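Local structure of Lmaj004144AAA protein (Leishmania major, 1Y63) at residues L40-G43 against K44-E48; L107-S110 against T111-F115; D146-E149 against D150-L154. The protein probably phosphorylates nucleoside monophosphates with ATP as an adenylate kinase of the AK6 type, and probably also hydrolyses ATP during maturation of the small ribosomal subunit. All blocks are in the same frame, centred on the assembly; numbering follows the deposited sequence.

Interaction 1. Residues L40-G43 against K44-E48; sequences LEVG and KLVKE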
ATOM      1  N   LEU A  40       5.590   4.881  -5.513  1.00 19.42           N
ATOM      2  CA  LEU A  40       5.620   3.724  -6.436  1.00 18.70           C
ATOM      3  C   LEU A  40       4.236   3.099  -6.386  1.00 19.61           C
ATOM      4  O   LEU A  40       3.826   2.550  -5.357  1.00 19.36           O
ATOM      5  CB  LEU A  40       6.631   2.666  -6.025  1.00 22.09           C
ATOM      6  CG  LEU A  40       8.126   2.900  -6.126  1.00 27.19           C
ATOM      7  CD1 LEU A  40       8.652   3.786  -5.014  1.00 32.31           C
ATOM      8  CD2 LEU A  40       8.802   1.539  -6.066  1.00 26.50           C
ATOM      9  N   GLU A  41       3.481   3.258  -7.464  1.00 20.03           N
ATOM     10  CA  GLU A  41       2.151   2.681  -7.582  1.00 19.17           C
ATOM     11  C   GLU A  41       2.322   1.290  -8.179  1.00 20.67           C
ATOM     12  O   GLU A  41       2.389   1.124  -9.378  1.00 20.39           O
ATOM     13  CB  GLU A  41       1.245   3.608  -8.441  1.00 22.39           C
ATOM     14  CG  GLU A  41      -0.240   3.294  -8.421  1.00 20.40           C
ATOM     15  CD  GLU A  41      -1.145   4.429  -8.942  1.00 23.85           C
ATOM     16  OE1 GLU A  41      -0.711   5.607  -9.088  1.00 25.44           O
ATOM     17  OE2 GLU A  41      -2.308   4.131  -9.249  1.00 24.65           O
ATOM     18  N   VAL A  42       2.392   0.279  -7.321  1.00 20.21           N
ATOM     19  CA  VAL A  42       2.774  -1.057  -7.769  1.00 18.63           C
ATOM     20  C   VAL A  42       1.810  -1.664  -8.787  1.00 19.92           C
ATOM     21  O   VAL A  42       2.240  -2.377  -9.711  1.00 21.04           O
ATOM     22  CB  VAL A  42       2.967  -1.967  -6.530  1.00 21.57           C
ATOM     23  CG1 VAL A  42       3.276  -3.397  -6.941  1.00 21.49           C
ATOM     24  CG2 VAL A  42       4.068  -1.392  -5.680  1.00 22.46           C
ATOM     25  N   GLY A  43       0.514  -1.386  -8.653  1.00 20.48           N
ATOM     26  CA  GLY A  43      -0.442  -1.876  -9.650  1.00 23.52           C
ATOM     27  C   GLY A  43      -0.116  -1.415 -11.079  1.00 21.04           C
ATOM     28  O   GLY A  43      -0.314  -2.155 -12.056  1.00 24.18           O
ATOM     29  N   LYS A  44       0.374  -0.185 -11.212  1.00 20.62           N
ATOM     30  CA  LYS A  44       0.809   0.336 -12.509  1.00 21.63           C
ATOM     31  C   LYS A  44       2.047  -0.410 -12.994  1.00 22.79           C
ATOM     32  O   LYS A  44       2.143  -0.764 -14.163  1.00 22.29           O
ATOM     33  CB  LYS A  44       1.045   1.842 -12.437  1.00 23.45           C
ATOM     34  CG  LYS A  44      -0.256   2.638 -12.322  1.00 24.53           C
ATOM     35  CD  LYS A  44      -0.022   4.132 -12.528  1.00 32.77           C
ATOM     36  CE  LYS A  44      -1.343   4.886 -12.651  1.00 39.10           C
ATOM     37  NZ  LYS A  44      -1.125   6.268 -13.164  1.00 41.74           N
ATOM     38  N   LEU A  45       2.974  -0.728 -12.088  1.00 20.32           N
ATOM     39  CA  LEU A  45       4.151  -1.505 -12.495  1.00 19.03           C
ATOM     40  C   LEU A  45       3.744  -2.869 -13.003  1.00 21.62           C
ATOM     41  O   LEU A  45       4.264  -3.361 -14.006  1.00 20.68           O
ATOM     42  CB  LEU A  45       5.130  -1.679 -11.334  1.00 21.11           C
ATOM     43  CG  LEU A  45       5.687  -0.375 -10.785  1.00 24.27           C
ATOM     44  CD1 LEU A  45       6.574  -0.663  -9.587  1.00 24.41           C
ATOM     45  CD2 LEU A  45       6.453   0.393 -11.839  1.00 24.83           C
ATOM     46  N   VAL A  46       2.813  -3.495 -12.295  1.00 20.39           N
ATOM     47  CA  VAL A  46       2.335  -4.832 -12.670  1.00 21.01           C
ATOM     48  C   VAL A  46       1.716  -4.810 -14.076  1.00 20.18           C
ATOM     49  O   VAL A  46       1.995  -5.684 -14.904  1.00 20.57           O
ATOM     50  CB  VAL A  46       1.367  -5.384 -11.584  1.00 20.87           C
ATOM     51  CG1 VAL A  46       0.667  -6.654 -12.041  1.00 21.45           C
ATOM     52  CG2 VAL A  46       2.114  -5.623 -10.297  1.00 21.62           C
ATOM     53  N   LYS A  47       0.866  -3.822 -14.349  1.00 18.34           N
ATOM     54  CA  LYS A  47       0.262  -3.638 -15.680  1.00 18.37           C
ATOM     55  C   LYS A  47       1.310  -3.371 -16.743  1.00 19.29           C
ATOM     56  O   LYS A  47       1.319  -4.003 -17.826  1.00 20.71           O
ATOM     57  CB  LYS A  47      -0.714  -2.451 -15.652  0.50 15.33           C
ATOM     58  CG  LYS A  47      -1.386  -2.128 -16.994  0.50 20.99           C
ATOM     59  CD  LYS A  47      -2.310  -0.908 -16.872  0.50 26.15           C
ATOM     60  CE  LYS A  47      -2.714  -0.359 -18.222  0.50 27.78           C
ATOM     61  NZ  LYS A  47      -3.538  -1.322 -19.002  0.50 29.25           N
ATOM     62  N   GLU A  48       2.175  -2.403 -16.471  1.00 17.25           N
ATOM     63  CA  GLU A  48       3.115  -1.926 -17.489  1.00 17.88           C
ATOM     64  C   GLU A  48       4.098  -3.007 -17.924  1.00 15.04           C
ATOM     65  O   GLU A  48       4.523  -3.038 -19.063  1.00 15.54           O
ATOM     66  CB  GLU A  48       3.911  -0.728 -16.958  1.00 18.27           C
ATOM     67  CG  GLU A  48       3.113   0.563 -16.907  1.00 24.57           C
ATOM     68  CD  GLU A  48       3.623   1.566 -15.867  0.50 24.54           C
ATOM     69  OE1 GLU A  48       4.723   1.367 -15.308  0.50 21.61           O
ATOM     70  OE2 GLU A  48       2.896   2.560 -15.594  0.50 26.44           O
TER
HETATM   71  O   HOH W   1      -2.202   7.532 -10.305  1.00 28.51           O

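Interaction 2. Residues L107-S110 against T111-F115; sequences LHTS and TEVLF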
ATOM      1  N   LEU A 107      -4.870   0.550   5.663  1.00 18.52           N
ATOM      2  CA  LEU A 107      -6.058   1.377   5.640  1.00 17.96           C
ATOM      3  C   LEU A 107      -7.318   0.524   5.684  1.00 19.30           C
ATOM      4  O   LEU A 107      -7.400  -0.502   5.028  1.00 20.03           O
ATOM      5  CB  LEU A 107      -6.086   2.265   4.397  1.00 18.99           C
ATOM      6  CG  LEU A 107      -4.845   3.146   4.163  1.00 19.05           C
ATOM      7  CD1 LEU A 107      -5.000   4.011   2.917  1.00 19.91           C
ATOM      8  CD2 LEU A 107      -4.607   3.962   5.373  1.00 18.34           C
ATOM      9  N   HIS A 108      -8.272   0.982   6.495  1.00 18.32           N
ATOM     10  CA  HIS A 108      -9.618   0.432   6.554  1.00 19.28           C
ATOM     11  C   HIS A 108     -10.639   1.475   6.183  1.00 20.67           C
ATOM     12  O   HIS A 108     -10.399   2.674   6.347  1.00 21.74           O
ATOM     13  CB  HIS A 108      -9.904  -0.078   7.962  1.00 19.14           C
ATOM     14  CG  HIS A 108      -9.268  -1.400   8.254  1.00 20.89           C
ATOM     15  ND1 HIS A 108      -9.609  -2.547   7.568  1.00 26.72           N
ATOM     16  CD2 HIS A 108      -8.347  -1.767   9.170  1.00 26.41           C
ATOM     17  CE1 HIS A 108      -8.917  -3.564   8.053  1.00 28.17           C
ATOM     18  NE2 HIS A 108      -8.157  -3.122   9.036  1.00 24.76           N
ATOM     19  N   THR A 109     -11.796   1.032   5.702  1.00 18.93           N
ATOM     20  CA  THR A 109     -12.866   1.948   5.338  1.00 19.86           C
ATOM     21  C   THR A 109     -14.188   1.267   5.705  1.00 22.93           C
ATOM     22  O   THR A 109     -14.341   0.051   5.487  1.00 22.84           O
ATOM     23  CB  THR A 109     -12.799   2.270   3.821  1.00 20.11           C
ATOM     24  OG1 THR A 109     -11.513   2.837   3.496  1.00 21.59           O
ATOM     25  CG2 THR A 109     -13.833   3.250   3.383  1.00 26.28           C
ATOM     26  N   SER A 110     -15.116   2.022   6.287  1.00 21.14           N
ATOM     27  CA  SER A 110     -16.429   1.486   6.628  1.00 20.21           C
ATOM     28  C   SER A 110     -17.106   0.948   5.387  1.00 21.77           C
ATOM     29  O   SER A 110     -16.887   1.438   4.300  1.00 20.99           O
ATOM     30  CB  SER A 110     -17.291   2.575   7.273  0.50 23.04           C
ATOM     31  OG  SER A 110     -16.672   3.068   8.459  0.50 26.99           O
ATOM     32  N   THR A 111     -17.963  -0.054   5.550  1.00 22.90           N
ATOM     33  CA  THR A 111     -18.531  -0.716   4.374  1.00 26.68           C
ATOM     34  C   THR A 111     -19.344   0.251   3.497  1.00 23.85           C
ATOM     35  O   THR A 111     -19.226   0.234   2.257  1.00 22.16           O
ATOM     36  CB  THR A 111     -19.334  -1.992   4.762  1.00 30.96           C
ATOM     37  OG1 THR A 111     -20.176  -2.384   3.671  1.00 43.85           O
ATOM     38  CG2 THR A 111     -20.169  -1.733   5.916  1.00 26.30           C
ATOM     39  N   GLU A 112     -20.144   1.119   4.106  1.00 23.64           N
ATOM     40  CA  GLU A 112     -20.914   2.097   3.334  1.00 24.30           C
ATOM     41  C   GLU A 112     -20.052   3.037   2.489  1.00 25.14           C
ATOM     42  O   GLU A 112     -20.353   3.316   1.315  1.00 22.60           O
ATOM     43  CB  GLU A 112     -21.811   2.943   4.246  1.00 27.62           C
ATOM     44  CG  GLU A 112     -23.010   2.214   4.777  0.50 30.00           C
ATOM     45  CD  GLU A 112     -23.549   2.849   6.047  0.10 28.40           C
ATOM     46  OE1 GLU A 112     -23.689   4.089   6.082  0.10 27.84           O
ATOM     47  OE2 GLU A 112     -23.825   2.105   7.011  0.10 28.83           O
ATOM     48  N   VAL A 113     -18.969   3.520   3.085  1.00 21.97           N
ATOM     49  CA  VAL A 113     -18.061   4.441   2.386  1.00 21.97           C
ATOM     50  C   VAL A 113     -17.340   3.700   1.274  1.00 20.47           C
ATOM     51  O   VAL A 113     -17.210   4.200   0.174  1.00 20.34           O
ATOM     52  CB  VAL A 113     -17.086   5.109   3.387  1.00 22.92           C
ATOM     53  CG1 VAL A 113     -16.044   5.972   2.681  1.00 27.20           C
ATOM     54  CG2 VAL A 113     -17.862   5.971   4.373  1.00 26.32           C
ATOM     55  N   LEU A 114     -16.881   2.488   1.570  1.00 19.74           N
ATOM     56  CA  LEU A 114     -16.141   1.693   0.587  1.00 17.70           C
ATOM     57  C   LEU A 114     -16.987   1.343  -0.620  1.00 19.40           C
ATOM     58  O   LEU A 114     -16.549   1.437  -1.778  1.00 19.45           O
ATOM     59  CB  LEU A 114     -15.595   0.435   1.241  1.00 17.92           C
ATOM     60  CG  LEU A 114     -14.676  -0.403   0.360  1.00 19.10           C
ATOM     61  CD1 LEU A 114     -13.455   0.418  -0.025  1.00 21.02           C
ATOM     62  CD2 LEU A 114     -14.232  -1.691   1.064  1.00 21.10           C
ATOM     63  N   PHE A 115     -18.205   0.903  -0.354  1.00 18.94           N
ATOM     64  CA  PHE A 115     -19.124   0.556  -1.446  1.00 18.75           C
ATOM     65  C   PHE A 115     -19.302   1.725  -2.416  1.00 16.87           C
ATOM     66  O   PHE A 115     -19.312   1.544  -3.638  1.00 19.16           O
ATOM     67  CB  PHE A 115     -20.458   0.128  -0.850  1.00 17.01           C
ATOM     68  CG  PHE A 115     -21.412  -0.474  -1.852  1.00 16.95           C
ATOM     69  CD1 PHE A 115     -21.380  -1.832  -2.152  1.00 18.10           C
ATOM     70  CD2 PHE A 115     -22.340   0.333  -2.504  1.00 16.46           C
ATOM     71  CE1 PHE A 115     -22.270  -2.376  -3.070  1.00 18.35           C
ATOM     72  CE2 PHE A 115     -23.239  -0.207  -3.419  1.00 18.34           C
ATOM     73  CZ  PHE A 115     -23.187  -1.565  -3.709  1.00 16.74           C
TER

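Interaction 3. Residues D146-E149 against D150-L154; sequences DAYE and DDIVL. With NA (sodium ion), chain P.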
ATOM      1  N   ASP A 146       0.849 -10.575   9.513  1.00 22.27           N
ATOM      2  CA  ASP A 146       1.581 -11.843   9.458  1.00 23.83           C
ATOM      3  C   ASP A 146       2.979 -11.703   8.867  1.00 26.95           C
ATOM      4  O   ASP A 146       3.858 -12.510   9.176  1.00 33.20           O
ATOM      5  CB  ASP A 146       0.812 -12.900   8.669  1.00 26.87           C
ATOM      6  CG  ASP A 146      -0.294 -13.537   9.472  1.00 35.64           C
ATOM      7  OD1 ASP A 146      -0.237 -13.487  10.721  1.00 38.18           O
ATOM      8  OD2 ASP A 146      -1.227 -14.091   8.852  1.00 41.68           O
ATOM      9  N   ALA A 147       3.188 -10.686   8.053  1.00 20.56           N
ATOM     10  CA  ALA A 147       4.409 -10.504   7.279  1.00 22.18           C
ATOM     11  C   ALA A 147       5.429  -9.529   7.801  1.00 24.99           C
ATOM     12  O   ALA A 147       6.570  -9.566   7.338  1.00 32.17           O
ATOM     13  CB  ALA A 147       4.058 -10.123   5.881  1.00 22.95           C
ATOM     14  N   TYR A 148       5.057  -8.632   8.710  1.00 18.91           N
ATOM     15  CA  TYR A 148       5.951  -7.587   9.172  1.00 18.69           C
ATOM     16  C   TYR A 148       5.906  -7.578  10.681  1.00 21.18           C
ATOM     17  O   TYR A 148       4.986  -8.131  11.289  1.00 19.77           O
ATOM     18  CB  TYR A 148       5.494  -6.214   8.619  1.00 18.98           C
ATOM     19  CG  TYR A 148       5.566  -6.169   7.107  1.00 17.62           C
ATOM     20  CD1 TYR A 148       6.723  -5.761   6.480  1.00 18.91           C
ATOM     21  CD2 TYR A 148       4.481  -6.526   6.322  1.00 19.19           C
ATOM     22  CE1 TYR A 148       6.833  -5.767   5.109  1.00 18.50           C
ATOM     23  CE2 TYR A 148       4.579  -6.533   4.938  1.00 20.83           C
ATOM     24  CZ  TYR A 148       5.762  -6.132   4.354  1.00 16.72           C
ATOM     25  OH  TYR A 148       5.876  -6.148   2.983  1.00 19.02           O
ATOM     26  N   GLU A 149       6.894  -6.929  11.275  1.00 20.50           N
ATOM     27  CA  GLU A 149       6.982  -6.828  12.723  1.00 19.29           C
ATOM     28  C   GLU A 149       5.888  -5.912  13.262  1.00 20.67           C
ATOM     29  O   GLU A 149       5.616  -4.835  12.724  1.00 19.89           O
ATOM     30  CB  GLU A 149       8.382  -6.341  13.106  1.00 18.98           C
ATOM     31  CG  GLU A 149       9.488  -7.341  12.695  1.00 19.95           C
ATOM     32  CD  GLU A 149      10.793  -7.144  13.401  1.00 19.49           C
ATOM     33  OE1 GLU A 149      10.778  -7.120  14.648  1.00 21.61           O
ATOM     34  OE2 GLU A 149      11.843  -7.044  12.724  1.00 21.77           O
ATOM     35  N   ASP A 150       5.251  -6.346  14.342  1.00 23.65           N
ATOM     36  CA  ASP A 150       4.059  -5.669  14.816  1.00 26.83           C
ATOM     37  C   ASP A 150       4.327  -4.193  15.123  1.00 23.52           C
ATOM     38  O   ASP A 150       3.477  -3.336  14.853  1.00 26.38           O
ATOM     39  CB  ASP A 150       3.471  -6.428  16.018  1.00 31.58           C
ATOM     40  CG  ASP A 150       2.901  -7.812  15.612  1.00 38.23           C
ATOM     41  OD1 ASP A 150       2.623  -8.024  14.397  1.00 46.16           O
ATOM     42  OD2 ASP A 150       2.729  -8.695  16.491  1.00 41.99           O
ATOM     43  N   ASP A 151       5.524  -3.879  15.595  1.00 21.73           N
ATOM     44  CA  ASP A 151       5.861  -2.516  15.987  1.00 24.14           C
ATOM     45  C   ASP A 151       5.946  -1.526  14.817  1.00 25.29           C
ATOM     46  O   ASP A 151       5.890  -0.331  15.057  1.00 28.85           O
ATOM     47  CB  ASP A 151       7.152  -2.480  16.801  1.00 26.90           C
ATOM     48  CG  ASP A 151       6.981  -3.054  18.200  0.50 28.95           C
ATOM     49  OD1 ASP A 151       5.835  -3.330  18.617  0.50 28.41           O
ATOM     50  OD2 ASP A 151       8.004  -3.223  18.885  0.50 32.65           O
ATOM     51  N   ILE A 152       6.060  -1.987  13.563  1.00 21.04           N
ATOM     52  CA  ILE A 152       6.090  -1.046  12.438  1.00 20.62           C
ATOM     53  C   ILE A 152       4.754  -0.950  11.704  1.00 19.85           C
ATOM     54  O   ILE A 152       4.639  -0.209  10.709  1.00 21.58           O
ATOM     55  CB  ILE A 152       7.217  -1.352  11.420  1.00 21.21           C
ATOM     56  CG1 ILE A 152       6.910  -2.575  10.561  1.00 21.67           C
ATOM     57  CG2 ILE A 152       8.545  -1.459  12.163  1.00 27.09           C
ATOM     58  CD1 ILE A 152       7.797  -2.673   9.351  1.00 22.48           C
ATOM     59  N   VAL A 153       3.759  -1.694  12.169  1.00 18.27           N
ATOM     60  CA  VAL A 153       2.464  -1.749  11.481  1.00 18.91           C
ATOM     61  C   VAL A 153       1.487  -0.779  12.139  1.00 17.87           C
ATOM     62  O   VAL A 153       1.220  -0.870  13.340  1.00 21.68           O
ATOM     63  CB  VAL A 153       1.860  -3.149  11.460  1.00 19.50           C
ATOM     64  CG1 VAL A 153       0.466  -3.134  10.866  1.00 22.33           C
ATOM     65  CG2 VAL A 153       2.747  -4.103  10.652  1.00 20.52           C
ATOM     66  N   LEU A 154       0.952   0.125  11.317  1.00 18.60           N
ATOM     67  CA  LEU A 154       0.013   1.154  11.747  1.00 19.60           C
ATOM     68  C   LEU A 154      -1.273   0.852  11.011  1.00 19.84           C
ATOM     69  O   LEU A 154      -1.262   0.728   9.788  1.00 25.04           O
ATOM     70  CB  LEU A 154       0.535   2.531  11.329  1.00 22.02           C
ATOM     71  CG  LEU A 154      -0.175   3.799  11.767  1.00 29.18           C
ATOM     72  CD1 LEU A 154      -0.081   4.012  13.265  1.00 31.78           C
ATOM     73  CD2 LEU A 154       0.468   4.973  11.036  1.00 29.28           C
TER
HETATM   74 NA    NA P 502      -1.361 -16.068  11.228  1.00 45.98          NA

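Interaction 1. Residues L40-G43 against K44-E48
Glu41 and Lys44 meet along their chains, where strand 37-41 turns directly into helix 42-48. Both side chains are extended beyond CG, and they cross obliquely. Lys44 CE lies 3.6 Å from Glu41 OE2, so the carboxylate packs against the lysine methylenes before it reaches the amine. Glu41 has CG opposite its backbone N (chi1 -168°), whereas Lys44 has CG beside its own N (chi1 -72°). These two choices run the chains out on the same side of the turn. The charged ends stay just apart: Lys44 NZ is 4.1 Å from Glu41 OE1, beyond a salt bridge. A water spans the gap. It donates to Glu41 OE1 at 2.7 Å and accepts a weak bond from Lys44 NZ.

Glu41 is also the N-cap residue. Its carbonyl O takes two weak bonds from the first helical turn, at 3.0 Å from Lys44 N and 3.3 Å from Leu45 N. Regular helical bonding follows. Val46 N reaches Val42 O at 2.9 Å, nearly in line with the carbonyl, and Lys47 N reaches Gly43 O with its donor tilted from the carbonyl plane. On the buried side Val42 CG1 faces Val46 CG2 at 4.2 Å. These valines also cross at a slant, and the contact is light.

Other parts of the fold cover the apolar face of the turn: Val42 rests on Val88 of strand 85-89 and Leu72 of helix 66-80, Leu45 on Phe75 of that same helix, and Val46 on the loop residues Tyr52 and Tyr90. Glu41 touches Asp89, and its side chain lies about 6 Å from the bound ADP at the nearest atoms. The contact thus lies at the end of an outermost strand of the parallel sheet, near the nucleotide site.

Interaction 2. Residues L107-S110 against T111-F115
Ser110 and Leu114 are joined by the first regular helical bond of helix 111-120: Leu114 N reaches Ser110 O at 2.9 Å, with an N-H...O angle of 166° and the donor almost in line with the carbonyl. Ser110 holds the N-cap position, but its side chain makes no capping bond. In the conformer described here, one of two, its OG is hydrogen-bonded chiefly to Asp159, and also to Glu157.

Thr109 supplies the side-chain contact, and its methyl does the touching. CG2 stands opposite the backbone N, while OG1 lies beside that N (chi1 -58°). The methyl is thereby aimed at the helix that follows. It comes within 3.6 Å of Val113 CG1, and the two side chains cross at about a right angle. The same CG2 is 3.6 Å from Leu114 N and 4.0 Å from Leu114 CB. One methyl thus sits against the start of the helix, touching both Val113 and Leu114. Leu114 CB lies 3.5 Å from Ser110 O, close to the bonded carbonyl. The apolar patch is small, and no polar side-chain group bonds across it.

Residues 109-110 carry the chain from strand 103-108, inside the parallel sheet, to helix 111-120. His108 is hydrogen-bonded to Glu135 of helix 125-136 and to Glu141 of helix 139-147, while its backbone pairs with Arg156 of strand 153-157. On the nucleotide side Thr109 touches Thr21 of the ADP pocket, and the Val113 side chain is about 6 Å from the ADP at the nearest atoms. This is a strand-to-helix junction of the P-loop fold, set next to the bound nucleotide.

Interaction 3. Residues D146-E149 against D150-L154
Tyr148 and Glu149 pack through CB and a carbonyl against Ile152 and Val153. The closer part of the contact gathers round the Glu149 carbonyl, with lighter apolar packing on Tyr148 CB. Val153 CG2 lies 4.0 Å from Tyr148 CB and 3.6 Å from Glu149 O. Ile152 takes the less usual first torsion, with CG1 between its backbone N and carbonyl carbon (chi1 74°). That brings CG1 to 3.4 Å from Glu149 O and carries CD1 to 4.3 Å from Tyr148 CB. Glu149 O is therefore hemmed in by carbon from two side chains. It also accepts the bond that closes the 3-10 turn, from Ile152 N at 3.0 Å. The donor stands above the carbonyl plane, 44° out of it. A second turn bond follows, from Val153 N to Asp150 O.

The other side is loose and acidic. Glu149, Asp150 and Asp151 are exposed, and the Glu149 chain leads away from the turn. Asp150 CB points away, yet its OD1 comes to 3.9 Å from Tyr148 O. Further back, at the end of helix 139-147, exposed Asp146 binds a sodium ion through OD1 at 2.9 Å. Ala147 belongs to a manganese site shared with Glu98.

The Tyr148 ring leads away from the turn and into the protein. Its OH is hydrogen-bonded to Ser93 O, and the side chain touches Phe96, Glu98 and Phe101. From the end of the turn onward, Ile152 and Leu154 pair by their backbones with strand 103-108. The contact thus turns the chain from helix 139-147 into strand 153-157, an outermost strand of the parallel sheet.

The three contacts follow one another along the chain, and none touches another. All reach the same five-stranded parallel sheet. Interactions 1 and 3 involve its two outermost strands, 37-41 and 153-157, on opposite sides of the chain's centre, with contact centres 24 Å apart. Interaction 2 leaves strand 103-108, the sheet neighbour of 153-157. It comes within about 5 Å of interaction 3 at the nearest atoms, though their centres are 22 Å apart. Interactions 1 and 2 are strand-to-helix turns that approach the bound ADP, whereas interaction 3 is a helix-to-strand turn. Together they are junctions between strands and helices at three places round the P-loop core that holds the nucleotide.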